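Local coordinates for protein CT_858 (Chlamydia trachomatis, PDB 3DOR) that probably acts as a secreted serine-type endopeptidase of Chlamydia, known as CPAF, whose mature form is a dimer, at residues E386-D389 with E393-L396. Numbering follows the deposited sequence.
Sequences ENVD and ESRL
Glu-393 meets the backbone of Asp-389 through two unusual torsions: its chi1 of -119° lies away from the staggered positions, and chi2, at 135°, bends the chain alongside Val-388 instead of letting it extend. The carboxylate thereby reaches the amide of Asp-389, whose N donates to Glu-393 OE2 at 2.8 Å in a nearly straight bond (164° at the hydrogen). The oxygen uses its anti lone pair, the one turned from its partner OE1. Glutamate suits this place because its side chain can span the gap between the first turn of helix 391-398 and the loop leading into it. Thr-390, just ahead of that helix, accepts the Glu-393 amide with OG1 in the manner of an N-cap; the side chain of Glu-393 reaches the Asp-389 amide, one residue before the N-cap, so the bond resembles the return bond of a capping box without being it.

Val-388 lies alongside the CB and CG of this bent chain. Its CG1, opposite the backbone N, comes to 3.8 Å from Glu-393 CB and presses to 3.2 Å from Ser-394 OG, a tight fit. A small branched residue fills the buried corner, where Val-388 and Ser-394 both rest on Leu-409 and Ala-412 of helix 409-428. Serine can be buried there because OG is hydrogen-bonded to the Thr-390 carbonyl, one turn back.

Near the Glu-393 carboxylate, the other oxygens are less favourable neighbours. Asp-389 OD2 stands 3.7 Å from Glu-393 OE2, with the carboxylate planes nearly perpendicular, and Asn-387 O, another acceptor, approaches OE2 at 3.4 Å. Glu-393 probably stays anionic, the Asp-389 N-H and N-terminal helix end offsetting these acceptors, and its bond to that amide joins the loop to the first turn.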
loop_
_atom_site.group_PDB
_atom_site.type_symbol
_atom_site.label_atom_id
_atom_site.label_comp_id
_atom_site.label_asym_id
_atom_site.label_seq_id
_atom_site.Cartn_x
_atom_site.Cartn_y
_atom_site.Cartn_z
ATOM N N GLU B 386 22.622 -11.785 -7.201
ATOM C CA GLU B 386 23.954 -12.149 -6.751
ATOM C C GLU B 386 24.648 -13.195 -7.628
ATOM O O GLU B 386 25.763 -12.966 -8.102
ATOM C CB GLU B 386 23.878 -12.654 -5.312
ATOM C CG GLU B 386 25.214 -12.700 -4.598
ATOM C CD GLU B 386 25.079 -13.153 -3.160
ATOM O OE1 GLU B 386 24.258 -12.556 -2.427
ATOM O OE2 GLU B 386 25.793 -14.103 -2.764
ATOM N N ASN B 387 23.987 -14.326 -7.864
ATOM C CA ASN B 387 24.599 -15.388 -8.658
ATOM C C ASN B 387 24.066 -15.597 -10.071
ATOM O O ASN B 387 23.997 -16.733 -10.555
ATOM C CB ASN B 387 24.524 -16.706 -7.889
ATOM C CG ASN B 387 25.283 -16.653 -6.580
ATOM O OD1 ASN B 387 24.720 -16.895 -5.516
ATOM N ND2 ASN B 387 26.573 -16.329 -6.652
ATOM N N VAL B 388 23.698 -14.508 -10.737
ATOM C CA VAL B 388 23.196 -14.593 -12.098
ATOM C C VAL B 388 24.335 -14.248 -13.044
ATOM O O VAL B 388 24.834 -13.122 -13.031
ATOM C CB VAL B 388 22.018 -13.617 -12.320
ATOM C CG1 VAL B 388 21.654 -13.549 -13.794
ATOM C CG2 VAL B 388 20.821 -14.077 -11.518
ATOM N N ASP B 389 24.751 -15.223 -13.850
ATOM C CA ASP B 389 25.842 -15.026 -14.807
ATOM C C ASP B 389 25.423 -15.399 -16.227
ATOM O O ASP B 389 26.218 -15.272 -17.156
ATOM C CB ASP B 389 27.067 -15.886 -14.452
ATOM C CG ASP B 389 27.247 -16.077 -12.964
ATOM O OD1 ASP B 389 27.251 -15.069 -12.226
ATOM O OD2 ASP B 389 27.396 -17.245 -12.535
ATOM N N GLU B 393 19.674 -17.855 -16.251
ATOM C CA GLU B 393 19.702 -17.464 -14.845
ATOM C C GLU B 393 18.892 -16.184 -14.644
ATOM O O GLU B 393 18.122 -16.060 -13.697
ATOM C CB GLU B 393 21.149 -17.236 -14.408
ATOM C CG GLU B 393 21.610 -18.149 -13.296
ATOM C CD GLU B 393 22.985 -18.729 -13.555
ATOM O OE1 GLU B 393 23.090 -19.970 -13.627
ATOM O OE2 GLU B 393 23.959 -17.955 -13.690
ATOM N N SER B 394 19.073 -15.232 -15.550
ATOM C CA SER B 394 18.352 -13.970 -15.488
ATOM C C SER B 394 16.846 -14.214 -15.589
ATOM O O SER B 394 16.063 -13.687 -14.799
ATOM C CB SER B 394 18.804 -13.059 -16.630
ATOM O OG SER B 394 20.199 -12.830 -16.559
ATOM N N ARG B 395 16.442 -15.020 -16.562
ATOM C CA ARG B 395 15.026 -15.311 -16.743
ATOM C C ARG B 395 14.426 -15.999 -15.528
ATOM O O ARG B 395 13.261 -15.777 -15.193
ATOM C CB ARG B 395 14.810 -16.165 -17.991
ATOM C CG ARG B 395 14.777 -15.368 -19.282
ATOM C CD ARG B 395 14.637 -16.289 -20.477
ATOM N NE ARG B 395 15.895 -16.403 -21.201
ATOM C CZ ARG B 395 16.454 -17.552 -21.556
ATOM N NH1 ARG B 395 15.864 -18.701 -21.254
ATOM N NH2 ARG B 395 17.607 -17.547 -22.213
ATOM N N LEU B 396 15.215 -16.833 -14.861
ATOM C CA LEU B 396 14.722 -17.520 -13.670
ATOM C C LEU B 396 14.518 -16.540 -12.513
ATOM O O LEU B 396 13.517 -16.601 -11.792
ATOM C CB LEU B 396 15.699 -18.621 -13.241
ATOM C CG LEU B 396 15.375 -19.304 -11.907
ATOM C CD1 LEU B 396 13.925 -19.780 -11.903
ATOM C CD2 LEU B 396 16.323 -20.476 -11.682
#